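Local coordinates for actin-related protein 8 (Homo sapiens, PDB 4FO0) that binds ATP with low basal ATPase activity, does not polymerize, and serves as a proposed core component of the INO80 chromatin remodeling complex, at residues Glu235-Cys249 with Lys257-His269. Numbering follows the deposited sequence.
With ATP (adenosine-5'-triphosphate), chain C.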
ATOM      1  N   GLU A 235       3.962  -1.113  12.150  1.00 42.42           N
ATOM      2  CA  GLU A 235       4.591  -1.524  10.914  1.00 38.20           C
ATOM      3  C   GLU A 235       5.831  -0.651  10.651  1.00 37.13           C
ATOM      4  O   GLU A 235       6.786  -1.085  10.010  1.00 39.06           O
ATOM      5  CB  GLU A 235       3.578  -1.509   9.749  1.00 38.23           C
ATOM      6  CG  GLU A 235       3.110  -0.112   9.310  1.00 55.85           C
ATOM      7  CD  GLU A 235       1.741  -0.088   8.592  1.00 57.02           C
ATOM      8  OE1 GLU A 235       1.066   0.968   8.650  1.00 72.77           O
ATOM      9  OE2 GLU A 235       1.340  -1.093   7.963  1.00 42.86           O
ATOM     10  N   SER A 236       5.829   0.569  11.173  1.00 33.21           N
ATOM     11  CA  SER A 236       6.960   1.474  10.978  1.00 35.83           C
ATOM     12  C   SER A 236       8.222   0.993  11.713  1.00 49.87           C
ATOM     13  O   SER A 236       9.320   1.009  11.160  1.00 47.32           O
ATOM     14  CB  SER A 236       6.596   2.880  11.440  1.00 31.59           C
ATOM     15  OG  SER A 236       5.981   2.824  12.716  1.00 45.50           O
ATOM     16  N   VAL A 237       8.067   0.574  12.964  1.00 40.22           N
ATOM     17  CA  VAL A 237       9.203   0.079  13.710  1.00 42.12           C
ATOM     18  C   VAL A 237       9.700  -1.213  13.074  1.00 49.03           C
ATOM     19  O   VAL A 237      10.911  -1.421  12.924  1.00 41.92           O
ATOM     20  CB  VAL A 237       8.852  -0.171  15.176  1.00 44.62           C
ATOM     21  CG1 VAL A 237      10.032  -0.787  15.887  1.00 35.54           C
ATOM     22  CG2 VAL A 237       8.425   1.113  15.836  1.00 32.95           C
ATOM     23  N   CYS A 238       8.760  -2.075  12.695  1.00 40.56           N
ATOM     24  CA  CYS A 238       9.111  -3.324  12.032  1.00 38.39           C
ATOM     25  C   CYS A 238       9.928  -3.078  10.771  1.00 45.80           C
ATOM     26  O   CYS A 238      10.914  -3.767  10.512  1.00 39.62           O
ATOM     27  CB  CYS A 238       7.866  -4.146  11.734  1.00 33.67           C
ATOM     28  SG  CYS A 238       7.114  -4.837  13.238  1.00 52.16           S
ATOM     29  N   ALA A 239       9.525  -2.082   9.997  1.00 39.03           N
ATOM     30  CA  ALA A 239      10.279  -1.719   8.814  1.00 40.84           C
ATOM     31  C   ALA A 239      11.746  -1.455   9.153  1.00 40.56           C
ATOM     32  O   ALA A 239      12.630  -1.879   8.411  1.00 35.98           O
ATOM     33  CB  ALA A 239       9.664  -0.504   8.142  1.00 34.61           C
ATOM     34  N   THR A 240      12.001  -0.744  10.257  1.00 37.75           N
ATOM     35  CA  THR A 240      13.377  -0.448  10.665  1.00 38.83           C
ATOM     36  C   THR A 240      14.152  -1.727  10.978  1.00 44.79           C
ATOM     37  O   THR A 240      15.308  -1.849  10.590  1.00 42.66           O
ATOM     38  CB  THR A 240      13.460   0.532  11.858  1.00 40.51           C
ATOM     39  OG1 THR A 240      12.865  -0.052  13.021  1.00 55.03           O
ATOM     40  CG2 THR A 240      12.748   1.828  11.528  1.00 46.17           C
ATOM     41  N   TYR A 241      13.500  -2.672  11.663  1.00 34.23           N
ATOM     42  CA  TYR A 241      14.069  -3.987  11.944  1.00 37.99           C
ATOM     43  C   TYR A 241      14.424  -4.758  10.681  1.00 42.54           C
ATOM     44  O   TYR A 241      15.497  -5.343  10.577  1.00 54.74           O
ATOM     45  CB  TYR A 241      13.080  -4.843  12.733  1.00 28.47           C
ATOM     46  CG  TYR A 241      12.827  -4.362  14.133  1.00 41.13           C
ATOM     47  CD1 TYR A 241      13.690  -3.462  14.753  1.00 43.03           C
ATOM     48  CD2 TYR A 241      11.722  -4.815  14.848  1.00 42.97           C
ATOM     49  CE1 TYR A 241      13.448  -3.025  16.046  1.00 37.65           C
ATOM     50  CE2 TYR A 241      11.475  -4.383  16.134  1.00 40.38           C
ATOM     51  CZ  TYR A 241      12.342  -3.491  16.729  1.00 39.61           C
ATOM     52  OH  TYR A 241      12.080  -3.077  18.013  1.00 54.48           O
ATOM     53  N   GLY A 242      13.503  -4.785   9.729  1.00 44.49           N
ATOM     54  CA  GLY A 242      13.702  -5.562   8.522  1.00 40.57           C
ATOM     55  C   GLY A 242      14.825  -5.010   7.670  1.00 42.18           C
ATOM     56  O   GLY A 242      15.427  -5.732   6.880  1.00 44.99           O
ATOM     57  N   SER A 243      15.117  -3.726   7.836  1.00 40.58           N
ATOM     58  CA  SER A 243      16.077  -3.055   6.974  1.00 47.57           C
ATOM     59  C   SER A 243      17.432  -2.915   7.656  1.00 53.84           C
ATOM     60  O   SER A 243      18.447  -2.756   6.992  1.00 51.72           O
ATOM     61  CB  SER A 243      15.549  -1.679   6.605  1.00 28.97           C
ATOM     62  OG  SER A 243      15.573  -0.861   7.756  1.00 47.53           O
ATOM     63  N   GLY A 244      17.432  -2.968   8.985  1.00 46.52           N
ATOM     64  CA  GLY A 244      18.653  -2.871   9.757  1.00 46.90           C
ATOM     65  C   GLY A 244      19.044  -1.454  10.118  1.00 54.24           C
ATOM     66  O   GLY A 244      20.164  -1.206  10.565  1.00 74.36           O
ATOM     67  N   LEU A 245      18.126  -0.518   9.920  1.00 49.81           N
ATOM     68  CA  LEU A 245      18.369   0.875  10.288  1.00 48.44           C
ATOM     69  C   LEU A 245      17.755   1.203  11.640  1.00 55.03           C
ATOM     70  O   LEU A 245      16.552   1.452  11.734  1.00 63.78           O
ATOM     71  CB  LEU A 245      17.793   1.815   9.231  1.00 40.53           C
ATOM     72  CG  LEU A 245      18.584   1.942   7.929  1.00 52.44           C
ATOM     73  CD1 LEU A 245      19.560   0.791   7.761  1.00 50.96           C
ATOM     74  CD2 LEU A 245      17.624   2.009   6.741  1.00 56.86           C
ATOM     75  N   SER A 246      18.574   1.218  12.685  1.00 45.41           N
ATOM     76  CA  SER A 246      18.056   1.477  14.027  1.00 52.07           C
ATOM     77  C   SER A 246      17.381   2.849  14.130  1.00 52.62           C
ATOM     78  O   SER A 246      16.329   2.979  14.759  1.00 54.68           O
ATOM     79  CB  SER A 246      19.162   1.335  15.084  1.00 60.14           C
ATOM     80  OG  SER A 246      20.051   2.444  15.065  1.00 77.61           O
ATOM     81  N   SER A 247      17.997   3.865  13.530  1.00 38.54           N
ATOM     82  CA  SER A 247      17.426   5.209  13.508  1.00 54.92           C
ATOM     83  C   SER A 247      17.233   5.679  12.078  1.00 48.85           C
ATOM     84  O   SER A 247      18.145   5.593  11.260  1.00 54.28           O
ATOM     85  CB  SER A 247      18.305   6.205  14.271  1.00 52.65           C
ATOM     86  OG  SER A 247      18.058   6.133  15.663  1.00 72.16           O
ATOM     87  N   THR A 248      16.051   6.194  11.775  1.00 40.83           N
ATOM     88  CA  THR A 248      15.757   6.561  10.401  1.00 43.22           C
ATOM     89  C   THR A 248      14.372   7.161  10.294  1.00 46.47           C
ATOM     90  O   THR A 248      13.486   6.864  11.099  1.00 41.62           O
ATOM     91  CB  THR A 248      15.852   5.309   9.475  1.00 52.66           C
ATOM     92  OG1 THR A 248      15.612   5.673   8.116  1.00 45.19           O
ATOM     93  CG2 THR A 248      14.843   4.246   9.884  1.00 46.97           C
ATOM     94  N   CYS A 249      14.192   8.028   9.311  1.00 45.92           N
ATOM     95  CA  CYS A 249      12.855   8.440   8.925  1.00 42.39           C
ATOM     96  C   CYS A 249      12.273   7.358   7.997  1.00 48.34           C
ATOM     97  O   CYS A 249      12.909   6.965   7.011  1.00 39.35           O
ATOM     98  CB  CYS A 249      12.906   9.800   8.236  1.00 42.01           C
ATOM     99  SG  CYS A 249      11.301  10.434   7.699  1.00 54.15           S
ATOM    100  N   LYS A 257      -2.573   4.444   1.500  1.00 36.15           N
ATOM    101  CA  LYS A 257      -2.159   5.339   2.569  1.00 30.37           C
ATOM    102  C   LYS A 257      -0.674   5.508   2.510  1.00 31.78           C
ATOM    103  O   LYS A 257       0.031   4.609   2.064  1.00 38.70           O
ATOM    104  CB  LYS A 257      -2.588   4.815   3.942  1.00 25.07           C
ATOM    105  CG  LYS A 257      -1.834   3.604   4.422  1.00 29.52           C
ATOM    106  CD  LYS A 257      -0.592   3.996   5.211  1.00 31.56           C
ATOM    107  CE  LYS A 257       0.353   2.812   5.378  1.00 39.27           C
ATOM    108  NZ  LYS A 257       0.911   2.361   4.070  1.00 32.10           N
ATOM    109  N   THR A 258      -0.206   6.673   2.940  1.00 32.74           N
ATOM    110  CA  THR A 258       1.223   6.935   3.058  1.00 28.25           C
ATOM    111  C   THR A 258       1.571   7.349   4.478  1.00 33.32           C
ATOM    112  O   THR A 258       1.014   8.317   4.980  1.00 34.65           O
ATOM    113  CB  THR A 258       1.639   8.065   2.149  1.00 33.64           C
ATOM    114  OG1 THR A 258       1.440   7.665   0.793  1.00 34.55           O
ATOM    115  CG2 THR A 258       3.107   8.415   2.382  1.00 32.72           C
ATOM    116  N   SER A 259       2.480   6.610   5.119  1.00 30.66           N
ATOM    117  CA  SER A 259       2.913   6.930   6.473  1.00 32.23           C
ATOM    118  C   SER A 259       4.271   7.576   6.440  1.00 38.21           C
ATOM    119  O   SER A 259       5.145   7.159   5.679  1.00 39.43           O
ATOM    120  CB  SER A 259       3.018   5.674   7.332  1.00 33.00           C
ATOM    121  OG  SER A 259       1.755   5.089   7.584  1.00 70.71           O
ATOM    122  N   VAL A 260       4.438   8.597   7.271  1.00 35.16           N
ATOM    123  CA  VAL A 260       5.744   9.160   7.562  1.00 34.77           C
ATOM    124  C   VAL A 260       5.955   9.174   9.075  1.00 43.91           C
ATOM    125  O   VAL A 260       5.017   9.416   9.844  1.00 38.80           O
ATOM    126  CB  VAL A 260       5.872  10.591   7.038  1.00 38.09           C
ATOM    127  CG1 VAL A 260       7.330  11.029   7.051  1.00 34.22           C
ATOM    128  CG2 VAL A 260       5.335  10.668   5.637  1.00 42.53           C
ATOM    129  N   CYS A 261       7.178   8.894   9.508  1.00 28.52           N
ATOM    130  CA  CYS A 261       7.504   9.059  10.914  1.00 36.90           C
ATOM    131  C   CYS A 261       8.988   8.871  11.161  1.00 44.12           C
ATOM    132  O   CYS A 261       9.716   8.353  10.312  1.00 41.70           O
ATOM    133  CB  CYS A 261       6.680   8.118  11.790  1.00 28.08           C
ATOM    134  SG  CYS A 261       7.292   6.410  11.894  1.00 43.68           S
ATOM    135  N   CYS A 262       9.440   9.318  12.321  1.00 51.58           N
ATOM    136  CA  CYS A 262      10.837   9.152  12.681  1.00 46.86           C
ATOM    137  C   CYS A 262      10.976   8.101  13.750  1.00 41.19           C
ATOM    138  O   CYS A 262      10.290   8.144  14.776  1.00 44.35           O
ATOM    139  CB  CYS A 262      11.429  10.475  13.135  1.00 41.60           C
ATOM    140  SG  CYS A 262      11.555  11.633  11.777  1.00 50.44           S
ATOM    141  N   VAL A 263      11.855   7.143  13.493  1.00 37.02           N
ATOM    142  CA  VAL A 263      12.018   6.022  14.398  1.00 44.88           C
ATOM    143  C   VAL A 263      13.439   6.005  14.902  1.00 47.99           C
ATOM    144  O   VAL A 263      14.391   6.136  14.127  1.00 57.46           O
ATOM    145  CB  VAL A 263      11.660   4.687  13.712  1.00 48.47           C
ATOM    146  CG1 VAL A 263      12.157   3.499  14.520  1.00 46.30           C
ATOM    147  CG2 VAL A 263      10.164   4.601  13.497  1.00 36.75           C
ATOM    148  N   GLU A 264      13.568   5.870  16.216  1.00 63.83           N
ATOM    149  CA  GLU A 264      14.862   5.873  16.885  1.00 60.69           C
ATOM    150  C   GLU A 264      14.915   4.703  17.855  1.00 57.45           C
ATOM    151  O   GLU A 264      14.307   4.745  18.928  1.00 59.20           O
ATOM    152  CB  GLU A 264      15.050   7.185  17.636  1.00 57.11           C
ATOM    153  CG  GLU A 264      16.486   7.655  17.729  1.00 67.26           C
ATOM    154  CD  GLU A 264      16.586   9.091  18.208  1.00 84.07           C
ATOM    155  OE1 GLU A 264      15.539   9.661  18.579  1.00 74.39           O
ATOM    156  OE2 GLU A 264      17.702   9.654  18.208  1.00101.04           O
ATOM    157  N   ASP A 265      15.617   3.649  17.452  1.00 61.88           N
ATOM    158  CA  ASP A 265      15.796   2.453  18.282  1.00 67.22           C
ATOM    159  C   ASP A 265      14.482   1.835  18.744  1.00 61.68           C
ATOM    160  O   ASP A 265      14.239   1.718  19.948  1.00 62.29           O
ATOM    161  CB  ASP A 265      16.662   2.765  19.506  1.00 69.19           C
ATOM    162  CG  ASP A 265      17.876   3.606  19.164  1.00 90.67           C
ATOM    163  OD1 ASP A 265      18.592   3.264  18.190  1.00 92.41           O
ATOM    164  OD2 ASP A 265      18.101   4.619  19.864  1.00 69.15           O
ATOM    165  N   GLY A 266      13.643   1.432  17.793  1.00 62.68           N
ATOM    166  CA  GLY A 266      12.406   0.737  18.115  1.00 50.07           C
ATOM    167  C   GLY A 266      11.305   1.667  18.602  1.00 51.61           C
ATOM    168  O   GLY A 266      10.254   1.224  19.075  1.00 53.19           O
ATOM    169  N   VAL A 267      11.528   2.968  18.485  1.00 39.41           N
ATOM    170  CA  VAL A 267      10.511   3.903  18.932  1.00 42.07           C
ATOM    171  C   VAL A 267      10.093   4.888  17.848  1.00 49.57           C
ATOM    172  O   VAL A 267      10.906   5.660  17.334  1.00 51.19           O
ATOM    173  CB  VAL A 267      10.980   4.684  20.158  1.00 49.09           C
ATOM    174  CG1 VAL A 267       9.854   5.537  20.691  1.00 35.42           C
ATOM    175  CG2 VAL A 267      11.468   3.724  21.208  1.00 41.84           C
ATOM    176  N   SER A 268       8.813   4.844  17.499  1.00 50.23           N
ATOM    177  CA  SER A 268       8.240   5.840  16.613  1.00 45.86           C
ATOM    178  C   SER A 268       7.872   7.062  17.438  1.00 45.37           C
ATOM    179  O   SER A 268       7.076   6.976  18.376  1.00 54.79           O
ATOM    180  CB  SER A 268       7.002   5.283  15.916  1.00 48.96           C
ATOM    181  OG  SER A 268       6.359   6.303  15.177  1.00 49.86           O
ATOM    182  N   HIS A 269       8.457   8.205  17.108  1.00 42.36           N
ATOM    183  CA  HIS A 269       8.168   9.410  17.872  1.00 41.50           C
ATOM    184  C   HIS A 269       6.819  10.003  17.485  1.00 40.19           C
ATOM    185  O   HIS A 269       6.665  10.526  16.380  1.00 45.40           O
ATOM    186  CB  HIS A 269       9.296  10.426  17.703  1.00 37.25           C
ATOM    187  CG  HIS A 269      10.609   9.946  18.240  1.00 68.29           C
ATOM    188  ND1 HIS A 269      10.729   9.339  19.473  1.00 59.29           N
ATOM    189  CD2 HIS A 269      11.855   9.973  17.710  1.00 73.50           C
ATOM    190  CE1 HIS A 269      11.994   9.013  19.679  1.00 59.02           C
ATOM    191  NE2 HIS A 269      12.697   9.388  18.625  1.00 63.97           N
TER
HETATM  192  PG  ATP C 702      -1.706   0.372   2.220  1.00 29.81           P
HETATM  193  O1G ATP C 702      -0.317   0.306   2.794  1.00 28.13           O
HETATM  194  O2G ATP C 702      -2.795  -0.183   3.105  1.00 28.00           O
HETATM  195  O3G ATP C 702      -2.081   1.689   1.573  1.00 27.69           O
HETATM  196  PB  ATP C 702      -0.835  -2.026   0.829  1.00 33.95           P
HETATM  197  O1B ATP C 702      -1.815  -2.973   0.191  1.00 24.54           O
HETATM  198  O2B ATP C 702       0.005  -2.389   2.045  1.00 26.04           O
HETATM  199  O3B ATP C 702      -1.656  -0.653   0.992  1.00 29.89           O
HETATM  200  PA  ATP C 702       1.467  -2.200  -0.849  1.00 33.62           P
HETATM  201  O1A ATP C 702       1.105  -3.606  -1.253  1.00 43.41           O
HETATM  202  O2A ATP C 702       2.634  -1.908   0.059  1.00 28.33           O
HETATM  203  O3A ATP C 702       0.135  -1.484  -0.330  1.00 36.54           O
HETATM  204  O5' ATP C 702       1.687  -1.375  -2.199  1.00 28.93           O
HETATM  205  C5' ATP C 702       0.687  -1.484  -3.199  1.00 33.24           C
HETATM  206  C4' ATP C 702       0.949  -0.431  -4.246  1.00 33.10           C
HETATM  207  O4' ATP C 702       2.252  -0.656  -4.763  1.00 39.66           O
HETATM  208  C3' ATP C 702      -0.008  -0.515  -5.423  1.00 42.79           C
HETATM  209  O3' ATP C 702      -0.538   0.784  -5.706  1.00 31.07           O
HETATM  210  C2' ATP C 702       0.857  -0.987  -6.567  1.00 31.41           C
HETATM  211  O2' ATP C 702       0.441  -0.477  -7.825  1.00 34.63           O
HETATM  212  C1' ATP C 702       2.191  -0.413  -6.162  1.00 40.96           C
HETATM  213  N9  ATP C 702       3.283  -1.037  -6.922  1.00 41.22           N
HETATM  214  C8  ATP C 702       3.660  -2.322  -6.861  1.00 44.05           C
HETATM  215  N7  ATP C 702       4.694  -2.556  -7.704  1.00 39.46           N
HETATM  216  C5  ATP C 702       4.985  -1.401  -8.314  1.00 37.12           C
HETATM  217  C6  ATP C 702       5.958  -0.960  -9.326  1.00 42.69           C
HETATM  218  N6  ATP C 702       6.846  -1.850  -9.839  1.00 43.98           N
HETATM  219  N1  ATP C 702       5.924   0.346  -9.702  1.00 53.57           N
HETATM  220  C2  ATP C 702       5.040   1.224  -9.190  1.00 42.82           C
HETATM  221  N3  ATP C 702       4.117   0.880  -8.267  1.00 45.78           N
HETATM  222  C4  ATP C 702       4.047  -0.394  -7.800  1.00 47.12           C
HETATM  223  O   HOH W   1      14.629   0.878  14.993  1.00 41.20           O
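The hydroxyl of Tyr241 meets Gly266 across the contact, OH to CA 3.8 Å, while one face of its ring lies over the carbonyl O of Val237, offset toward the rim. The ring of His269 carries the carbonyl O of Val267 over the centre of one face. At its edge, in plane, is the carboxylate of Glu264: NE2 donates to OE1, on the anti lone pair, at 2.9 Å. The other oxygen, OE2, forms a salt bridge with Lys499. Val237 CG1 sits 3.6 Å from CA of Gly266, a turn residue with positive phi. Thr240 and Val263 meet tip to tip, CG2 to CG1 at 3.5 Å. Thr240 CG2 is anti to its carbonyl carbon, which aims this methyl at Val263. OG1, on the other branch, accepts from a water. The same water donates to Ser246 O and accepts from Gly266 N, tying the helix to both turns.

Strands 247-253 and 258-264 form the antiparallel beta hairpin of an actin-fold domain, and helix 235-243 packs against it. Thr248 and Val263 are a hydrogen-bonded pair; Thr248 N to Val263 O is 2.9 Å, and the reverse bond also forms. Cys261 SG packs against Ser236 CB. Ser236 OG itself is bonded to Asp207.

At the far end of the strand lies the ATP. Lys257 bends at chi2 (90°) and chi4 (65°), which brings NZ to 2.7 Å from O1G of ATP; its backbone N donates to O3G. Glu235 OE1 stays 4.8 Å from Lys257 NZ, too far for a salt bridge; Asp252 forms a long, weak ion pair with NZ. Glu235 OE2 is hydrogen-bonded to His21. A methionine in place of Lys257 would probably leave the gamma-phosphate without this charged partner.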